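Local coordinates for protein homoprotocatechuate 2,3-dioxygenase (PDB 4Z6M) that probably catalyses the oxygen-dependent, extradiol cleavage of the aromatic ring of homoprotocatechuate at an iron(II) centre held by a facial triad of protein ligands, at residues 165-168 with 169-173; 219-222 with 223-226; 311-314 with 315-319; 326-329 with 330-333; 341-344 with 345-348. The protein carries 1 engineered substitution. All blocks are in the same frame, centred on the assembly; numbering follows the deposited sequence.

How the contacts relate
All five contacts are local, each joining residues a few positions apart on one continuous piece of chain. Contacts 1 and 2 both lie in the second glyoxalase-like part of the protein, about 32 Å apart between centres and on opposite sides of the chain's centre. Contact 2 is the buried one, a helix start where side chains serve the backbone; contact 5 is at the surface; contacts 1, 3 and 4 are partly buried. Contact 1 is mid-helix, with salt bridges along its side. Contact 4 is likewise a helix start, but a short one with a serine N-cap. Contacts 3 and 5 are turns, the first gathered round a carboxylate and waters, the second an arginine-aspartate network. Contacts 2 and 5 both touch the third subunit.

Contact 1: 165-168 with 169-173; sequences RGRK and YLEDL
Lys-168 lays the end of its side chain against the carboxylate of Asp-172, one helical turn further on. CG stands opposite the backbone N (chi1 -168°), then the chain bends at chi2; Lys-168 CD passes 3.3 Å from Asp-172 OD2, and its NZ closes a salt bridge of 2.7 Å on that same OD2. The ammonium meets the syn lone pair, the side facing OD1. A water bonded to Asp-172 OD1 also touches NZ weakly, while the backbone carbonyl of Ile-5 gives the ammonium a further acceptor. A looser i to i+4 pair runs beside it: the extended Arg-167 chain brings NE to within 3.6 Å of Glu-171 OE2, with OE2 at the guanidinium edge and the two planes 81° apart. Glu-171 is only a secondary partner here, since NH1 of Arg-167 forms a salt bridge with Asp-180. Beneath these charges runs regular alpha-helical bonding, from Leu-170 N to Gly-166 O at 3.0 Å and from Glu-171 N to Arg-167 O at 2.9 Å; the bond from Tyr-169 N to Arg-165 O is weak. Tyr-169 and Leu-170 lie on the buried side, where Leu-170 CG comes 3.6 Å from Gly-166 O. The tyrosine hydroxyl is held by Asp-120 and Tyr-94. Helix 163-172 thus sits with Tyr-169 and Leu-170 on Tyr-126 of strand 125-129, Asp-172 beside helix 84-96 together with Leu-173 just after it, and Arg-167 and Glu-171 against Val-177 of strand 176-182.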
loop_
_atom_site.group_PDB
_atom_site.type_symbol
_atom_site.label_atom_id
_atom_site.label_comp_id
_atom_site.label_asym_id
_atom_site.label_seq_id
_atom_site.Cartn_x
_atom_site.Cartn_y
_atom_site.Cartn_z
ATOM N N ARG A 165 7.278 -39.232 -7.210
ATOM C CA ARG A 165 8.560 -39.638 -7.772
ATOM C C ARG A 165 9.500 -38.446 -7.891
ATOM O O ARG A 165 10.679 -38.522 -7.514
ATOM C CB ARG A 165 8.358 -40.285 -9.139
ATOM C CG ARG A 165 9.643 -40.756 -9.811
ATOM C CD ARG A 165 9.318 -41.463 -11.108
ATOM N NE ARG A 165 10.519 -42.067 -11.689
ATOM C CZ ARG A 165 11.204 -41.586 -12.726
ATOM N NH1 ARG A 165 10.821 -40.491 -13.373
ATOM N NH2 ARG A 165 12.291 -42.233 -13.133
ATOM N N GLY A 166 8.973 -37.336 -8.399
ATOM C CA GLY A 166 9.770 -36.121 -8.506
ATOM C C GLY A 166 10.144 -35.525 -7.170
ATOM O O GLY A 166 11.254 -35.043 -6.993
ATOM N N ARG A 167 9.195 -35.541 -6.236
ATOM C CA ARG A 167 9.443 -35.027 -4.888
ATOM C C ARG A 167 10.610 -35.728 -4.199
ATOM O O ARG A 167 11.474 -35.074 -3.636
ATOM C CB ARG A 167 8.178 -35.127 -4.035
ATOM C CG ARG A 167 8.379 -34.817 -2.562
ATOM C CD ARG A 167 7.143 -35.280 -1.836
ATOM N NE ARG A 167 7.167 -34.977 -0.416
ATOM C CZ ARG A 167 6.080 -34.587 0.255
ATOM N NH1 ARG A 167 4.908 -34.422 -0.375
ATOM N NH2 ARG A 167 6.168 -34.322 1.531
ATOM N N LYS A 168 10.634 -37.053 -4.243
ATOM C CA LYS A 168 11.718 -37.813 -3.625
ATOM C C LYS A 168 13.080 -37.430 -4.217
ATOM O O LYS A 168 14.051 -37.213 -3.479
ATOM C CB LYS A 168 11.453 -39.304 -3.772
ATOM C CG LYS A 168 12.365 -40.153 -2.918
ATOM C CD LYS A 168 13.595 -40.611 -3.654
ATOM C CE LYS A 168 14.156 -41.867 -3.010
ATOM N NZ LYS A 168 15.557 -42.024 -3.443
ATOM N N TYR A 169 13.132 -37.311 -5.536
ATOM C CA TYR A 169 14.357 -36.928 -6.230
ATOM C C TYR A 169 14.833 -35.533 -5.799
ATOM O O TYR A 169 15.998 -35.339 -5.488
ATOM C CB TYR A 169 14.164 -37.055 -7.744
ATOM C CG TYR A 169 14.904 -36.035 -8.590
ATOM C CD1 TYR A 169 16.284 -36.077 -8.731
ATOM C CD2 TYR A 169 14.214 -35.033 -9.231
ATOM C CE1 TYR A 169 16.961 -35.144 -9.497
ATOM C CE2 TYR A 169 14.880 -34.085 -10.001
ATOM C CZ TYR A 169 16.242 -34.158 -10.130
ATOM O OH TYR A 169 16.900 -33.236 -10.895
ATOM N N LEU A 170 13.906 -34.579 -5.731
ATOM C CA LEU A 170 14.265 -33.218 -5.316
ATOM C C LEU A 170 14.652 -33.164 -3.853
ATOM O O LEU A 170 15.535 -32.394 -3.490
ATOM C CB LEU A 170 13.157 -32.217 -5.650
ATOM C CG LEU A 170 12.970 -31.927 -7.146
ATOM C CD1 LEU A 170 11.747 -31.066 -7.374
ATOM C CD2 LEU A 170 14.185 -31.279 -7.789
ATOM N N GLU A 171 14.039 -33.997 -3.006
ATOM C CA GLU A 171 14.470 -34.054 -1.614
ATOM C C GLU A 171 15.887 -34.584 -1.462
ATOM O O GLU A 171 16.680 -34.050 -0.678
ATOM C CB GLU A 171 13.489 -34.892 -0.786
ATOM C CG GLU A 171 12.154 -34.209 -0.560
ATOM C CD GLU A 171 11.172 -35.110 0.160
ATOM O OE1 GLU A 171 11.151 -36.337 -0.107
ATOM O OE2 GLU A 171 10.448 -34.594 1.006
ATOM N N ASP A 172 16.213 -35.620 -2.226
ATOM C CA ASP A 172 17.570 -36.170 -2.189
ATOM C C ASP A 172 18.568 -35.110 -2.636
ATOM O O ASP A 172 19.682 -35.026 -2.139
ATOM C CB ASP A 172 17.668 -37.399 -3.107
ATOM C CG ASP A 172 17.004 -38.648 -2.514
ATOM O OD1 ASP A 172 16.744 -38.702 -1.304
ATOM O OD2 ASP A 172 16.764 -39.596 -3.286
ATOM N N LEU A 173 18.138 -34.284 -3.579
ATOM C CA LEU A 173 18.962 -33.189 -4.089
ATOM C C LEU A 173 19.115 -32.023 -3.114
ATOM O O LEU A 173 19.929 -31.120 -3.340
ATOM C CB LEU A 173 18.364 -32.727 -5.412
ATOM C CG LEU A 173 19.068 -31.708 -6.289
ATOM C CD1 LEU A 173 20.464 -32.197 -6.661
ATOM C CD2 LEU A 173 18.199 -31.450 -7.501
HETATM O O HOH W 1 16.082 -41.064 -0.283
#

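Contact 2: 219-222 with 223-226; sequences THEK and HNII
The chain leaves strand 211-218 as an irregular loop and turns into helix 222-234, whose early bonding includes Ile-226 N to Lys-222 O at 3.1 Å. Glu-221 and Asn-224 bond reciprocally: Glu-221 N gives to Asn-224 OD1 at 3.0 Å, in the plane of the side-chain carbonyl, and Asn-224 N gives to Glu-221 O at 3.2 Å. Thr-219 OG1 reaches that same Glu-221 O from the other face of its plane, at 3.0 Å, and Thr-219 CB packs 3.6 Å from Asn-224 CB. Asn-224 ND2 bonds to Ala-147 O. His-223, with CG between backbone N and carbonyl carbon (chi1 62°), folds its ring back beside Glu-221; Glu-221 OE1 lies at the ring edge, 2.9 Å from His-223 NE2 in a weak bond, while Asn-224 OD1 sits over one face near its rim. The other carboxylate oxygen, OE2, meets Lys-222 of the second subunit, and His-223 stacks on His-223 of the fourth. Thr-219 also meets Ile-225 CG1, which packs on Ile-268. At this subunit interface, the junction matches the beta-alpha step that opens a beta-alpha-beta-beta-beta module of the glyoxalase (vicinal oxygen chelate) fold.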
loop_
_atom_site.group_PDB
_atom_site.type_symbol
_atom_site.label_atom_id
_atom_site.label_comp_id
_atom_site.label_asym_id
_atom_site.label_seq_id
_atom_site.Cartn_x
_atom_site.Cartn_y
_atom_site.Cartn_z
ATOM N N THR A 219 7.301 -8.888 -6.290
ATOM C CA THR A 219 7.245 -7.447 -6.091
ATOM C C THR A 219 7.419 -7.154 -4.595
ATOM O O THR A 219 7.369 -8.056 -3.753
ATOM C CB THR A 219 5.877 -6.870 -6.504
ATOM O OG1 THR A 219 4.849 -7.502 -5.721
ATOM C CG2 THR A 219 5.614 -7.072 -7.995
ATOM N N HIS A 220 7.582 -5.881 -4.262
ATOM C CA HIS A 220 7.616 -5.461 -2.872
ATOM C C HIS A 220 6.255 -5.583 -2.211
ATOM O O HIS A 220 6.144 -6.107 -1.096
ATOM C CB HIS A 220 8.101 -4.007 -2.756
ATOM C CG HIS A 220 9.562 -3.839 -2.982
ATOM N ND1 HIS A 220 10.065 -2.861 -3.816
ATOM C CD2 HIS A 220 10.624 -4.513 -2.487
ATOM C CE1 HIS A 220 11.382 -2.940 -3.823
ATOM N NE2 HIS A 220 11.747 -3.930 -3.023
ATOM N N GLU A 221 5.232 -5.075 -2.889
ATOM C CA GLU A 221 3.925 -4.895 -2.273
ATOM C C GLU A 221 2.808 -5.360 -3.193
ATOM O O GLU A 221 2.986 -5.578 -4.390
ATOM C CB GLU A 221 3.725 -3.430 -1.816
ATOM C CG GLU A 221 4.755 -3.030 -0.754
ATOM C CD GLU A 221 4.436 -1.818 0.080
ATOM O OE1 GLU A 221 3.552 -1.036 -0.309
ATOM O OE2 GLU A 221 5.072 -1.637 1.128
ATOM N N LYS A 222 1.650 -5.548 -2.588
ATOM C CA LYS A 222 0.502 -6.034 -3.311
ATOM C C LYS A 222 0.063 -5.021 -4.399
ATOM O O LYS A 222 -0.316 -5.425 -5.503
ATOM C CB LYS A 222 -0.619 -6.422 -2.336
ATOM C CG LYS A 222 -0.213 -7.567 -1.401
ATOM C CD LYS A 222 -1.286 -7.997 -0.403
ATOM C CE LYS A 222 -1.415 -7.051 0.770
ATOM N NZ LYS A 222 -0.318 -7.158 1.775
ATOM N N HIS A 223 0.175 -3.729 -4.116
ATOM C CA HIS A 223 -0.263 -2.742 -5.088
ATOM C C HIS A 223 0.585 -2.783 -6.348
ATOM O O HIS A 223 0.114 -2.387 -7.410
ATOM C CB HIS A 223 -0.250 -1.335 -4.495
ATOM C CG HIS A 223 1.095 -0.862 -4.073
ATOM N ND1 HIS A 223 2.017 -0.322 -4.942
ATOM C CD2 HIS A 223 1.670 -0.830 -2.846
ATOM C CE1 HIS A 223 3.109 0.011 -4.267
ATOM N NE2 HIS A 223 2.925 -0.310 -3.002
ATOM N N ASN A 224 1.806 -3.308 -6.268
ATOM C CA ASN A 224 2.638 -3.417 -7.470
ATOM C C ASN A 224 2.047 -4.441 -8.432
ATOM O O ASN A 224 2.093 -4.266 -9.649
ATOM C CB ASN A 224 4.066 -3.770 -7.101
ATOM C CG ASN A 224 4.703 -2.748 -6.200
ATOM O OD1 ASN A 224 4.917 -2.991 -5.019
ATOM N ND2 ASN A 224 5.019 -1.598 -6.762
ATOM N N ILE A 225 1.478 -5.516 -7.879
ATOM C CA ILE A 225 0.808 -6.550 -8.697
ATOM C C ILE A 225 -0.486 -5.997 -9.289
ATOM O O ILE A 225 -0.773 -6.210 -10.475
ATOM C CB ILE A 225 0.594 -7.825 -7.875
ATOM C CG1 ILE A 225 1.969 -8.457 -7.567
ATOM C CG2 ILE A 225 -0.329 -8.799 -8.607
ATOM C CD1 ILE A 225 1.944 -9.651 -6.657
ATOM N N ILE A 226 -1.258 -5.272 -8.484
ATOM C CA ILE A 226 -2.448 -4.601 -8.995
ATOM C C ILE A 226 -2.108 -3.673 -10.181
ATOM O O ILE A 226 -2.819 -3.647 -11.192
ATOM C CB ILE A 226 -3.163 -3.801 -7.885
ATOM C CG1 ILE A 226 -3.562 -4.724 -6.726
ATOM C CG2 ILE A 226 -4.383 -3.091 -8.444
ATOM C CD1 ILE A 226 -4.287 -5.976 -7.161
#

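Contact 3: 311-314 with 315-319; sequences VLDL and DGNVQ
Asp-313, Gln-319 and Leu-312 carry most of this tight beta hairpin, a type I turn with a G1 beta bulge at Gly-316, closed by a single bridge. Asp-313 heads the turn, which runs to Gly-316, and a chi1 of 70° folds its carboxylate back over it. Asp-313 OD1 accepts from Asp-315 N (2.9 Å), an Asx turn, and from Asn-317 N (3.0 Å), the two donors standing above opposite faces of the carboxylate plane. OD2 takes two waters, one of which also links Asp-315 OD2 and Asn-317 ND2. The backbone closes the turn: Gly-316 N bonds to Asp-313 O, and Asp-313 N to Asn-317 O at 2.8 Å. The bridge pairs Leu-312 with Val-318, and Leu-312 CD2 lies 3.8 Å from Val-318 CG2. Gln-319 makes the straightest bond, its N to Val-311 O at 2.9 Å with an angle of 178° at the hydrogen. Gln-319 CG lies 3.8 Å from Val-311 CG2, and a bend at chi2 brings NE2 beside Asp-313 CB; a water joins NE2 to Leu-312 O. Around the loop, Leu-312 has backbone hydrogen bonding with Leu-74 of strand 73-81, and Asp-315 has a salt bridge to Arg-100. With OD1 and OD2 held by two amides and two waters, the Asp-313 charge is probably stabilised as the carboxylate, despite Asp-315 OD2 being 4.3 Å from Asp-313 OD1.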
loop_
_atom_site.group_PDB
_atom_site.type_symbol
_atom_site.label_atom_id
_atom_site.label_comp_id
_atom_site.label_asym_id
_atom_site.label_seq_id
_atom_site.Cartn_x
_atom_site.Cartn_y
_atom_site.Cartn_z
ATOM N N VAL A 311 9.768 -28.055 -23.046
ATOM C CA VAL A 311 11.140 -27.932 -22.590
ATOM C C VAL A 311 12.066 -28.615 -23.588
ATOM O O VAL A 311 11.686 -29.573 -24.243
ATOM C CB VAL A 311 11.385 -28.469 -21.159
ATOM C CG1 VAL A 311 10.290 -27.981 -20.224
ATOM C CG2 VAL A 311 11.535 -29.973 -21.094
ATOM N N LEU A 312 13.294 -28.122 -23.669
ATOM C CA LEU A 312 14.287 -28.678 -24.593
ATOM C C LEU A 312 15.234 -29.624 -23.892
ATOM O O LEU A 312 15.509 -29.483 -22.706
ATOM C CB LEU A 312 15.106 -27.568 -25.249
ATOM C CG LEU A 312 14.288 -26.493 -25.977
ATOM C CD1 LEU A 312 15.200 -25.495 -26.667
ATOM C CD2 LEU A 312 13.316 -27.101 -26.985
ATOM N N ASP A 313 15.729 -30.606 -24.656
ATOM C CA ASP A 313 16.875 -31.383 -24.248
ATOM C C ASP A 313 18.177 -30.633 -24.589
ATOM O O ASP A 313 18.143 -29.488 -25.075
ATOM C CB ASP A 313 16.780 -32.797 -24.885
ATOM C CG ASP A 313 16.990 -32.812 -26.396
ATOM O OD1 ASP A 313 17.572 -31.866 -26.979
ATOM O OD2 ASP A 313 16.526 -33.803 -27.027
ATOM N N LEU A 314 19.327 -31.245 -24.314
ATOM C CA LEU A 314 20.596 -30.551 -24.448
ATOM C C LEU A 314 21.048 -30.377 -25.902
ATOM O O LEU A 314 22.029 -29.670 -26.169
ATOM C CB LEU A 314 21.672 -31.264 -23.632
ATOM C CG LEU A 314 21.487 -31.204 -22.118
ATOM C CD1 LEU A 314 22.669 -31.857 -21.422
ATOM C CD2 LEU A 314 21.286 -29.784 -21.604
ATOM N N ASP A 315 20.354 -31.039 -26.828
ATOM C CA ASP A 315 20.556 -30.842 -28.273
ATOM C C ASP A 315 19.605 -29.810 -28.890
ATOM O O ASP A 315 19.651 -29.547 -30.095
ATOM C CB ASP A 315 20.334 -32.158 -29.016
ATOM C CG ASP A 315 21.273 -33.231 -28.581
ATOM O OD1 ASP A 315 22.481 -32.965 -28.487
ATOM O OD2 ASP A 315 20.789 -34.350 -28.319
ATOM N N GLY A 316 18.732 -29.239 -28.074
ATOM C CA GLY A 316 17.837 -28.185 -28.518
ATOM C C GLY A 316 16.536 -28.674 -29.095
ATOM O O GLY A 316 15.795 -27.905 -29.691
ATOM N N ASN A 317 16.243 -29.951 -28.890
ATOM C CA ASN A 317 14.999 -30.534 -29.366
ATOM C C ASN A 317 13.983 -30.672 -28.245
ATOM O O ASN A 317 14.330 -30.858 -27.078
ATOM C CB ASN A 317 15.274 -31.900 -29.985
ATOM C CG ASN A 317 16.279 -31.824 -31.132
ATOM O OD1 ASN A 317 16.146 -30.993 -32.014
ATOM N ND2 ASN A 317 17.315 -32.632 -31.072
ATOM N N VAL A 318 12.715 -30.536 -28.601
ATOM C CA VAL A 318 11.640 -30.629 -27.605
ATOM C C VAL A 318 11.598 -32.020 -26.986
ATOM O O VAL A 318 11.636 -33.049 -27.680
ATOM C CB VAL A 318 10.295 -30.225 -28.241
ATOM C CG1 VAL A 318 9.116 -30.457 -27.307
ATOM C CG2 VAL A 318 10.337 -28.771 -28.667
ATOM N N GLN A 319 11.501 -32.050 -25.658
ATOM C CA GLN A 319 11.325 -33.281 -24.917
ATOM C C GLN A 319 9.933 -33.865 -25.145
ATOM O O GLN A 319 8.927 -33.153 -25.101
ATOM C CB GLN A 319 11.502 -33.027 -23.424
ATOM C CG GLN A 319 12.938 -32.936 -22.974
ATOM C CD GLN A 319 13.588 -34.294 -22.778
ATOM O OE1 GLN A 319 13.062 -35.330 -23.199
ATOM N NE2 GLN A 319 14.748 -34.292 -22.180
HETATM O O HOH W 2 8.409 -30.674 -23.466
HETATM O O HOH W 3 15.708 -31.729 -20.980
HETATM O O HOH W 4 14.014 -34.837 -27.128
HETATM O O HOH W 5 17.705 -34.595 -29.262
#

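Contact 4: 326-329 with 330-333; sequences DDSE and LEVT
Asp-327 meets Val-332 at the start of a capped helix: its CB lies 4.0 Å from Val-332 CG1, just ahead of the N-cap of the short helix 329-333. Next in the chain, Ser-328 is that N-cap. A chi1 of 157° turns Ser-328 OG to the first turn of the helix, where it accepts from Glu-331 N at 3.1 Å in a nearly straight bond, 169° at the hydrogen. The same hydroxyl lies near CB of Leu-330, a side chain that leans on Pro-302 and Tyr-305 of helix 302-306. Ser-328 CB touches Glu-331 CG at 3.7 Å, so the capping residue is also packed against the side chain of the residue it caps. Ser-328 O takes the first full helical bond, from Val-332 N at 2.9 Å, and the Val-332 methyls flank that oxygen on their way to Tyr-189 of strand 188-194. Glu-329 follows, its chain extended from CG to the carboxylate and buried among Arg-292 and Arg-293, with both of which it forms salt bridges. The Glu-329 carbonyl is the acceptor for Thr-333: the backbone N bonds to it weakly, whereas the threonine hydroxyl gives a short bond, Thr-333 OG1 to Glu-329 O 2.7 Å, with the donor tilted 31° from the carbonyl plane.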
loop_
_atom_site.group_PDB
_atom_site.type_symbol
_atom_site.label_atom_id
_atom_site.label_comp_id
_atom_site.label_asym_id
_atom_site.label_seq_id
_atom_site.Cartn_x
_atom_site.Cartn_y
_atom_site.Cartn_z
ATOM N N ASP A 326 -2.228 -40.539 -12.901
ATOM C CA ASP A 326 -2.902 -40.157 -11.647
ATOM C C ASP A 326 -4.065 -39.204 -11.953
ATOM O O ASP A 326 -4.126 -38.575 -13.020
ATOM C CB ASP A 326 -1.944 -39.479 -10.673
ATOM C CG ASP A 326 -0.984 -40.431 -9.996
ATOM O OD1 ASP A 326 -1.135 -41.669 -10.114
ATOM O OD2 ASP A 326 -0.060 -39.906 -9.316
ATOM N N ASP A 327 -4.996 -39.080 -11.006
ATOM C CA ASP A 327 -6.152 -38.218 -11.196
ATOM C C ASP A 327 -5.748 -36.750 -11.490
ATOM O O ASP A 327 -4.702 -36.260 -11.029
ATOM C CB ASP A 327 -7.066 -38.243 -9.959
ATOM C CG ASP A 327 -7.812 -39.569 -9.781
ATOM O OD1 ASP A 327 -7.814 -40.423 -10.694
ATOM O OD2 ASP A 327 -8.413 -39.754 -8.709
ATOM N N SER A 328 -6.617 -36.093 -12.257
ATOM C CA SER A 328 -6.418 -34.730 -12.730
ATOM C C SER A 328 -7.027 -33.760 -11.737
ATOM O O SER A 328 -8.216 -33.839 -11.422
ATOM C CB SER A 328 -7.082 -34.545 -14.087
ATOM O OG SER A 328 -7.382 -33.189 -14.364
ATOM N N GLU A 329 -6.224 -32.818 -11.259
ATOM C CA GLU A 329 -6.740 -31.788 -10.351
ATOM C C GLU A 329 -7.913 -31.018 -10.974
ATOM O O GLU A 329 -8.918 -30.759 -10.300
ATOM C CB GLU A 329 -5.623 -30.838 -9.933
ATOM C CG GLU A 329 -6.081 -29.829 -8.876
ATOM C CD GLU A 329 -4.962 -29.122 -8.141
ATOM O OE1 GLU A 329 -3.781 -29.326 -8.474
ATOM O OE2 GLU A 329 -5.278 -28.340 -7.213
ATOM N N LEU A 330 -7.815 -30.665 -12.254
ATOM C CA LEU A 330 -8.929 -30.016 -12.939
ATOM C C LEU A 330 -10.183 -30.895 -12.831
ATOM O O LEU A 330 -11.252 -30.445 -12.409
ATOM C CB LEU A 330 -8.581 -29.793 -14.408
ATOM C CG LEU A 330 -9.663 -29.110 -15.278
ATOM C CD1 LEU A 330 -9.022 -28.439 -16.490
ATOM C CD2 LEU A 330 -10.775 -30.048 -15.742
ATOM N N GLU A 331 -10.052 -32.165 -13.219
ATOM C CA GLU A 331 -11.234 -33.020 -13.277
ATOM C C GLU A 331 -11.878 -33.236 -11.907
ATOM O O GLU A 331 -13.105 -33.208 -11.793
ATOM C CB GLU A 331 -10.932 -34.363 -13.950
ATOM C CG GLU A 331 -10.546 -34.214 -15.425
ATOM C CD GLU A 331 -11.686 -33.748 -16.342
ATOM O OE1 GLU A 331 -12.861 -33.674 -15.902
ATOM O OE2 GLU A 331 -11.413 -33.450 -17.532
ATOM N N VAL A 332 -11.068 -33.422 -10.872
ATOM C CA VAL A 332 -11.633 -33.751 -9.562
ATOM C C VAL A 332 -12.175 -32.537 -8.827
ATOM O O VAL A 332 -12.921 -32.703 -7.854
ATOM C CB VAL A 332 -10.656 -34.545 -8.671
ATOM C CG1 VAL A 332 -10.159 -35.790 -9.387
ATOM C CG2 VAL A 332 -9.488 -33.705 -8.179
ATOM N N THR A 333 -11.852 -31.317 -9.296
ATOM C CA THR A 333 -12.318 -30.093 -8.633
ATOM C C THR A 333 -13.350 -29.287 -9.408
ATOM O O THR A 333 -14.321 -28.815 -8.812
ATOM C CB THR A 333 -11.146 -29.175 -8.252
ATOM O OG1 THR A 333 -10.460 -28.689 -9.436
ATOM C CG2 THR A 333 -10.183 -29.881 -7.335
#

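Contact 5: 341-344 with 345-348; sequences FTRA and GDED
Arg-343 reaches across the turn to Asp-346: NE gives to OD2 at 2.8 Å, nearly straight at 168°, in a salt bridge that meets OD2 on its anti side. Asp-346 OD2 lies at the guanidinium edge, near its plane, with the guanidinium and carboxylate planes 58° apart and the side chains running side by side in the same direction. The Arg-343 chain bends at chi3 to bring the group over. Arg-343 NH2 makes weak bonds to Asp-346 OD2 (3.4 Å) and to Asp-348 O (2.9 Å). A further salt bridge, from Arg-343 NH2 to Asp-348 OD2, is long at 3.4 Å and belongs to one of two Asp-348 conformers. All three nitrogens of the Arg-343 guanidinium have partners, NE and NH2 within the loop and NH1 on the third subunit, at Asp-239 and the carbonyl of Arg-236. Asp-346 OD1 accepts from Asp-348 N at 3.0 Å, met from above the carboxylate plane. A chi1 of -172° brings the Asp-346 carboxylate alongside the Arg-343 chain, with OD2 at NE and OD1 left for Asp-348 N. Asp-346 N returns to Arg-343 O at 3.0 Å, closing the turn, and Asp-346 CB packs 3.9 Å from Arg-343 CB. Gly-345 takes the left-handed conformation at the turn's third position. A water bonded to Arg-343 N sits within the loop. The arrangement combines a type II beta turn, Arg-343 to Asp-346, with an Asx turn at Asp-346, on the surface loop between strands 339-340 and 351-352.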
loop_
_atom_site.group_PDB
_atom_site.type_symbol
_atom_site.label_atom_id
_atom_site.label_comp_id
_atom_site.label_asym_id
_atom_site.label_seq_id
_atom_site.Cartn_x
_atom_site.Cartn_y
_atom_site.Cartn_z
ATOM N N PHE A 341 -15.146 -27.731 -1.778
ATOM C CA PHE A 341 -15.839 -27.227 -0.596
ATOM C C PHE A 341 -15.227 -25.927 -0.111
ATOM O O PHE A 341 -14.052 -25.646 -0.352
ATOM C CB PHE A 341 -15.872 -28.268 0.532
ATOM C CG PHE A 341 -14.512 -28.674 1.056
ATOM C CD1 PHE A 341 -13.844 -27.880 1.956
ATOM C CD2 PHE A 341 -13.918 -29.841 0.642
ATOM C CE1 PHE A 341 -12.589 -28.226 2.427
ATOM C CE2 PHE A 341 -12.673 -30.197 1.107
ATOM C CZ PHE A 341 -12.014 -29.404 2.017
ATOM N N THR A 342 -16.031 -25.171 0.628
ATOM C CA THR A 342 -15.541 -24.009 1.375
ATOM C C THR A 342 -15.171 -24.414 2.801
ATOM O O THR A 342 -14.101 -24.093 3.289
ATOM C CB THR A 342 -16.567 -22.873 1.387
ATOM O OG1 THR A 342 -16.847 -22.453 0.039
ATOM C CG2 THR A 342 -16.031 -21.677 2.172
ATOM N N ARG A 343 -16.064 -25.171 3.434
ATOM C CA ARG A 343 -15.823 -25.725 4.749
ATOM C C ARG A 343 -15.959 -27.233 4.653
ATOM O O ARG A 343 -16.970 -27.740 4.162
ATOM C CB ARG A 343 -16.839 -25.185 5.749
ATOM C CG ARG A 343 -16.723 -23.698 6.026
ATOM C CD ARG A 343 -17.993 -23.107 6.626
ATOM N NE ARG A 343 -19.105 -23.133 5.694
ATOM C CZ ARG A 343 -19.368 -22.213 4.774
ATOM N NH1 ARG A 343 -18.603 -21.125 4.664
ATOM N NH2 ARG A 343 -20.395 -22.397 3.933
ATOM N N ALA A 344 -14.951 -27.958 5.152
ATOM C CA ALA A 344 -14.974 -29.408 5.068
ATOM C C ALA A 344 -16.205 -29.940 5.760
ATOM O O ALA A 344 -16.546 -29.531 6.861
ATOM C CB ALA A 344 -13.710 -30.009 5.676
ATOM N N GLY A 345 -16.903 -30.832 5.077
ATOM C CA GLY A 345 -18.073 -31.465 5.657
ATOM C C GLY A 345 -19.361 -30.679 5.531
ATOM O O GLY A 345 -20.414 -31.161 5.937
ATOM N N ASP A 346 -19.298 -29.471 4.963
ATOM C CA ASP A 346 -20.468 -28.584 4.867
ATOM C C ASP A 346 -20.919 -28.525 3.408
ATOM O O ASP A 346 -20.160 -28.130 2.542
ATOM C CB ASP A 346 -20.114 -27.186 5.387
ATOM C CG ASP A 346 -21.318 -26.243 5.512
ATOM O OD1 ASP A 346 -22.457 -26.648 5.199
ATOM O OD2 ASP A 346 -21.113 -25.074 5.943
ATOM N N GLU A 347 -22.141 -28.957 3.145
ATOM C CA GLU A 347 -22.723 -28.865 1.817
ATOM C C GLU A 347 -22.901 -27.403 1.347
ATOM O O GLU A 347 -22.750 -27.089 0.166
ATOM C CB GLU A 347 -24.075 -29.606 1.820
ATOM C CG GLU A 347 -24.725 -29.711 0.465
ATOM C CD GLU A 347 -23.951 -30.604 -0.478
ATOM O OE1 GLU A 347 -23.373 -31.626 -0.029
ATOM O OE2 GLU A 347 -23.952 -30.301 -1.683
ATOM N N ASP A 348 -23.192 -26.524 2.289
ATOM C CA ASP A 348 -23.331 -25.114 1.991
ATOM C C ASP A 348 -21.980 -24.507 1.591
ATOM O O ASP A 348 -21.005 -24.676 2.304
ATOM C CB ASP A 348 -23.891 -24.420 3.230
ATOM C CG ASP A 348 -24.216 -22.991 2.981
ATOM O OD1 ASP A 348 -24.881 -22.719 1.964
ATOM O OD2 ASP A 348 -23.819 -22.147 3.798
HETATM O O HOH W 6 -18.514 -25.887 2.006
#